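Local coordinates for protein ficolin-3 (PDB 2J5Z) that binds galactose through its fibrinogen-like domain and probably serves as a recognition lectin of innate immunity, at residues C8-S20 with W28-P40. Numbering follows the deposited sequence. Where two conformers were deposited one is given.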
loop_
_atom_site.group_PDB
_atom_site.type_symbol
_atom_site.label_atom_id
_atom_site.label_comp_id
_atom_site.label_asym_id
_atom_site.label_seq_id
_atom_site.Cartn_x
_atom_site.Cartn_y
_atom_site.Cartn_z
ATOM N N CYS A 8 12.108 -3.040 -21.347
ATOM C CA CYS A 8 12.789 -3.467 -20.090
ATOM C C CYS A 8 14.290 -3.259 -20.173
ATOM O O CYS A 8 15.024 -4.147 -20.610
ATOM C CB CYS A 8 12.522 -4.940 -19.824
ATOM S SG CYS A 8 12.644 -5.393 -18.113
ATOM N N GLN A 9 14.483 -1.888 -19.690
ATOM C CA GLN A 9 15.762 -1.212 -19.873
ATOM C C GLN A 9 16.764 -1.615 -18.795
ATOM O O GLN A 9 17.283 -0.767 -18.070
ATOM C CB GLN A 9 16.332 -1.506 -21.263
ATOM C CG GLN A 9 15.303 -1.446 -22.381
ATOM C CD GLN A 9 15.219 -0.077 -23.025
ATOM O OE1 GLN A 9 15.655 0.917 -22.441
ATOM N NE2 GLN A 9 14.660 -0.017 -24.228
ATOM N N GLU A 10 17.031 -2.913 -18.696
ATOM C CA GLU A 10 18.036 -3.417 -17.766
ATOM C C GLU A 10 17.400 -4.092 -16.554
ATOM O O GLU A 10 17.163 -5.300 -16.551
ATOM C CB GLU A 10 18.994 -4.379 -18.471
ATOM C CG GLU A 10 18.331 -5.259 -19.516
ATOM C CD GLU A 10 18.363 -6.728 -19.142
ATOM O OE1 GLU A 10 19.194 -7.108 -18.290
ATOM O OE2 GLU A 10 17.556 -7.503 -19.698
ATOM N N GLY A 11 17.126 -3.294 -15.527
ATOM C CA GLY A 11 16.635 -3.795 -14.246
ATOM C C GLY A 11 17.354 -4.945 -13.565
ATOM O O GLY A 11 18.207 -5.605 -14.163
ATOM N N PRO A 12 16.997 -5.189 -12.293
ATOM C CA PRO A 12 17.505 -6.264 -11.446
ATOM C C PRO A 12 16.819 -7.588 -11.741
ATOM O O PRO A 12 15.669 -7.610 -12.175
ATOM C CB PRO A 12 17.131 -5.800 -10.036
ATOM C CG PRO A 12 15.886 -4.991 -10.242
ATOM C CD PRO A 12 16.013 -4.344 -11.590
ATOM N N ARG A 13 17.510 -8.688 -11.463
ATOM C CA ARG A 13 17.014 -10.018 -11.806
ATOM C C ARG A 13 16.283 -10.728 -10.658
ATOM O O ARG A 13 15.615 -11.743 -10.872
ATOM C CB ARG A 13 18.164 -10.878 -12.333
ATOM C CG ARG A 13 18.901 -10.228 -13.498
ATOM C CD ARG A 13 20.226 -10.914 -13.796
ATOM N NE ARG A 13 21.189 -10.768 -12.708
ATOM C CZ ARG A 13 22.504 -10.907 -12.853
ATOM N NH1 ARG A 13 23.015 -11.185 -14.045
ATOM N NH2 ARG A 13 23.309 -10.757 -11.809
ATOM N N ASN A 14 16.415 -10.195 -9.446
ATOM C CA ASN A 14 15.705 -10.732 -8.288
ATOM C C ASN A 14 15.735 -9.762 -7.117
ATOM O O ASN A 14 16.313 -8.686 -7.223
ATOM C CB ASN A 14 16.299 -12.072 -7.864
ATOM C CG ASN A 14 17.796 -12.002 -7.617
ATOM O OD1 ASN A 14 18.293 -11.114 -6.910
ATOM N ND2 ASN A 14 18.525 -12.956 -8.183
ATOM N N CYS A 15 15.112 -10.144 -6.008
ATOM C CA CYS A 15 15.049 -9.258 -4.843
ATOM C C CYS A 15 16.388 -9.179 -4.116
ATOM O O CYS A 15 16.692 -8.158 -3.481
ATOM C CB CYS A 15 13.928 -9.671 -3.880
ATOM S SG CYS A 15 12.256 -9.456 -4.547
ATOM N N ARG A 16 17.198 -10.229 -4.215
ATOM C CA ARG A 16 18.520 -10.207 -3.576
ATOM C C ARG A 16 19.383 -9.118 -4.186
ATOM O O ARG A 16 20.103 -8.420 -3.476
ATOM C CB ARG A 16 19.262 -11.536 -3.707
ATOM C CG ARG A 16 18.459 -12.767 -3.438
ATOM C CD ARG A 16 19.344 -14.009 -3.566
ATOM N NE ARG A 16 19.994 -14.318 -2.297
ATOM C CZ ARG A 16 20.314 -15.546 -1.897
ATOM N NH1 ARG A 16 20.041 -16.592 -2.667
ATOM N NH2 ARG A 16 20.891 -15.732 -0.717
ATOM N N GLU A 17 19.308 -8.972 -5.506
ATOM C CA GLU A 17 20.100 -7.969 -6.209
ATOM C C GLU A 17 19.668 -6.545 -5.864
ATOM O O GLU A 17 20.503 -5.644 -5.763
ATOM C CB GLU A 17 20.056 -8.200 -7.727
ATOM C CG GLU A 17 20.957 -9.336 -8.186
ATOM C CD GLU A 17 20.942 -9.553 -9.690
ATOM O OE1 GLU A 17 20.285 -8.772 -10.413
ATOM O OE2 GLU A 17 21.595 -10.513 -10.151
ATOM N N LEU A 18 18.365 -6.347 -5.684
ATOM C CA LEU A 18 17.840 -5.060 -5.271
ATOM C C LEU A 18 18.370 -4.725 -3.882
ATOM O O LEU A 18 18.807 -3.603 -3.639
ATOM C CB LEU A 18 16.302 -5.065 -5.266
ATOM C CG LEU A 18 15.698 -4.803 -6.649
ATOM C CD1 LEU A 18 14.233 -5.245 -6.708
ATOM C CD2 LEU A 18 15.856 -3.325 -7.000
ATOM N N LEU A 19 18.334 -5.710 -2.987
ATOM C CA LEU A 19 18.798 -5.513 -1.615
ATOM C C LEU A 19 20.279 -5.167 -1.602
ATOM O O LEU A 19 20.703 -4.221 -0.922
ATOM C CB LEU A 19 18.530 -6.751 -0.760
ATOM C CG LEU A 19 19.015 -6.734 0.706
ATOM C CD1 LEU A 19 18.562 -5.486 1.458
ATOM C CD2 LEU A 19 18.559 -7.979 1.443
ATOM N N SER A 20 21.064 -5.939 -2.343
ATOM C CA SER A 20 22.502 -5.708 -2.423
ATOM C C SER A 20 22.777 -4.279 -2.883
ATOM O O SER A 20 23.712 -3.627 -2.413
ATOM C CB SER A 20 23.150 -6.720 -3.373
ATOM O OG SER A 20 24.555 -6.778 -3.188
ATOM N N TRP A 28 6.910 -3.103 -3.112
ATOM C CA TRP A 28 6.780 -3.433 -4.545
ATOM C C TRP A 28 7.918 -2.826 -5.374
ATOM O O TRP A 28 8.206 -1.622 -5.293
ATOM C CB TRP A 28 5.396 -3.021 -5.063
ATOM C CG TRP A 28 4.338 -3.890 -4.458
ATOM C CD1 TRP A 28 3.665 -3.677 -3.286
ATOM C CD2 TRP A 28 3.886 -5.154 -4.959
ATOM N NE1 TRP A 28 2.810 -4.726 -3.036
ATOM C CE2 TRP A 28 2.920 -5.643 -4.048
ATOM C CE3 TRP A 28 4.174 -5.901 -6.108
ATOM C CZ2 TRP A 28 2.268 -6.863 -4.235
ATOM C CZ3 TRP A 28 3.519 -7.110 -6.299
ATOM C CH2 TRP A 28 2.570 -7.576 -5.369
ATOM N N TYR A 29 8.572 -3.676 -6.158
ATOM C CA TYR A 29 9.700 -3.279 -6.988
ATOM C C TYR A 29 9.518 -3.892 -8.365
ATOM O O TYR A 29 8.860 -4.901 -8.499
ATOM C CB TYR A 29 11.000 -3.824 -6.424
ATOM C CG TYR A 29 11.436 -3.177 -5.129
ATOM C CD1 TYR A 29 12.302 -2.099 -5.134
ATOM C CD2 TYR A 29 10.970 -3.647 -3.908
ATOM C CE1 TYR A 29 12.713 -1.499 -3.947
ATOM C CE2 TYR A 29 11.365 -3.061 -2.721
ATOM C CZ TYR A 29 12.237 -1.986 -2.754
ATOM O OH TYR A 29 12.629 -1.389 -1.581
ATOM N N HIS A 30 10.146 -3.312 -9.375
ATOM C CA HIS A 30 10.134 -3.945 -10.697
ATOM C C HIS A 30 11.377 -4.795 -10.939
ATOM O O HIS A 30 12.502 -4.362 -10.654
ATOM C CB HIS A 30 9.966 -2.889 -11.776
ATOM C CG HIS A 30 8.579 -2.337 -11.846
ATOM N ND1 HIS A 30 7.704 -2.654 -12.861
ATOM C CD2 HIS A 30 7.902 -1.522 -11.004
ATOM C CE1 HIS A 30 6.555 -2.037 -12.655
ATOM N NE2 HIS A 30 6.647 -1.346 -11.533
ATOM N N LEU A 31 11.172 -6.017 -11.421
ATOM C CA LEU A 31 12.276 -6.857 -11.864
ATOM C C LEU A 31 12.260 -6.830 -13.381
ATOM O O LEU A 31 11.216 -6.612 -13.981
ATOM C CB LEU A 31 12.102 -8.310 -11.422
ATOM C CG LEU A 31 11.914 -8.679 -9.955
ATOM C CD1 LEU A 31 12.006 -10.188 -9.777
ATOM C CD2 LEU A 31 12.951 -7.970 -9.095
ATOM N N CYS A 32 13.418 -7.030 -13.992
ATOM C CA CYS A 32 13.480 -7.184 -15.441
ATOM C C CYS A 32 13.650 -8.672 -15.706
ATOM O O CYS A 32 14.681 -9.258 -15.378
ATOM C CB CYS A 32 14.632 -6.371 -16.045
ATOM S SG CYS A 32 14.513 -6.133 -17.865
ATOM N N LEU A 33 12.606 -9.284 -16.254
ATOM C CA LEU A 33 12.614 -10.707 -16.569
ATOM C C LEU A 33 13.574 -11.030 -17.709
ATOM O O LEU A 33 13.879 -10.167 -18.535
ATOM C CB LEU A 33 11.209 -11.168 -16.948
ATOM C CG LEU A 33 10.137 -11.046 -15.859
ATOM C CD1 LEU A 33 8.788 -11.380 -16.437
ATOM C CD2 LEU A 33 10.468 -11.979 -14.717
ATOM N N PRO A 34 14.053 -12.278 -17.756
ATOM C CA PRO A 34 15.004 -12.700 -18.787
ATOM C C PRO A 34 14.548 -12.320 -20.199
ATOM O O PRO A 34 15.380 -11.974 -21.042
ATOM C CB PRO A 34 15.036 -14.219 -18.624
ATOM C CG PRO A 34 14.730 -14.436 -17.173
ATOM C CD PRO A 34 13.744 -13.364 -16.806
ATOM N N GLU A 35 13.241 -12.354 -20.452
ATOM C CA GLU A 35 12.725 -12.024 -21.793
ATOM C C GLU A 35 12.642 -10.516 -22.056
ATOM O O GLU A 35 12.224 -10.092 -23.133
ATOM C CB GLU A 35 11.363 -12.694 -22.059
ATOM C CG GLU A 35 10.161 -11.968 -21.451
ATOM C CD GLU A 35 8.841 -12.652 -21.761
ATOM O OE1 GLU A 35 8.856 -13.785 -22.308
ATOM O OE2 GLU A 35 7.782 -12.060 -21.448
ATOM N N GLY A 36 13.022 -9.711 -21.069
ATOM C CA GLY A 36 13.042 -8.258 -21.239
ATOM C C GLY A 36 11.719 -7.580 -20.948
ATOM O O GLY A 36 11.401 -6.540 -21.528
ATOM N N ARG A 37 10.942 -8.167 -20.043
ATOM C CA ARG A 37 9.656 -7.617 -19.642
ATOM C C ARG A 37 9.730 -7.232 -18.165
ATOM O O ARG A 37 10.267 -7.982 -17.355
ATOM C CB ARG A 37 8.559 -8.657 -19.873
ATOM C CG ARG A 37 7.212 -8.338 -19.247
ATOM C CD ARG A 37 6.150 -9.366 -19.661
ATOM N NE ARG A 37 6.457 -10.760 -19.298
ATOM C CZ ARG A 37 5.993 -11.371 -18.207
ATOM N NH1 ARG A 37 5.221 -10.706 -17.353
ATOM N NH2 ARG A 37 6.314 -12.646 -17.951
ATOM N N ALA A 38 9.217 -6.057 -17.826
ATOM C CA ALA A 38 9.242 -5.602 -16.434
ATOM C C ALA A 38 8.082 -6.212 -15.677
ATOM O O ALA A 38 6.964 -6.280 -16.183
ATOM C CB ALA A 38 9.181 -4.085 -16.353
ATOM N N LEU A 39 8.344 -6.638 -14.447
ATOM C CA LEU A 39 7.314 -7.280 -13.645
ATOM C C LEU A 39 7.339 -6.683 -12.245
ATOM O O LEU A 39 8.382 -6.711 -11.615
ATOM C CB LEU A 39 7.623 -8.776 -13.545
ATOM C CG LEU A 39 6.716 -9.638 -12.655
ATOM C CD1 LEU A 39 5.316 -9.688 -13.198
ATOM C CD2 LEU A 39 7.282 -11.045 -12.465
ATOM N N PRO A 40 6.209 -6.125 -11.772
ATOM C CA PRO A 40 6.151 -5.709 -10.362
ATOM C C PRO A 40 6.096 -6.937 -9.458
ATOM O O PRO A 40 5.334 -7.870 -9.723
ATOM C CB PRO A 40 4.823 -4.938 -10.267
ATOM C CG PRO A 40 4.392 -4.717 -11.696
ATOM C CD PRO A 40 4.941 -5.853 -12.464
#
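In both Leu18 (chi1 -83°) and Leu31 (chi1 -56°) CG stands beside the backbone N and opposite the carbonyl carbon, which brings Leu18 CD1 within 3.8 Å of Leu31 CD2 where helix 15-20 of the fibrinogen-like fold packs on the antiparallel hairpin of strands 28-32 and 38-44. Leu18 CD1 also lies alongside the start of the Tyr29 side chain, 3.5 Å from its CB, while the phenol hydroxyl bonds to Leu25 O. Beyond Leu31, Leu53 of strand 52-58 continues the apolar layer, touching Cys15 as well. The helix starts after the N-cap Asn14, whose OD1 accepts from Glu17 N, and a disulfide joins Cys15 to Cys43. A second disulfide, Cys8 to Cys32, ties the start of the modelled chain to the hairpin. Its SG-SG bond measures 2.0 Å, but the torsion about it is strained and Cys8 CB runs into Gly36, so the modelled shape of this bridge is doubtful. Better evidence for the docking comes from the backbone: Cys32 N donates to Pro12 O at 3.0 Å with an N-H...O angle of 164°, and Leu31 CA lies 3.5 Å from the same carbonyl oxygen. The Pro12 ring lies against the strand backbone, CG 3.5 Å from His30 O. The other branch of Leu31 approaches the N-cap residue, CD1 standing 4.0 Å from Asn14 CA.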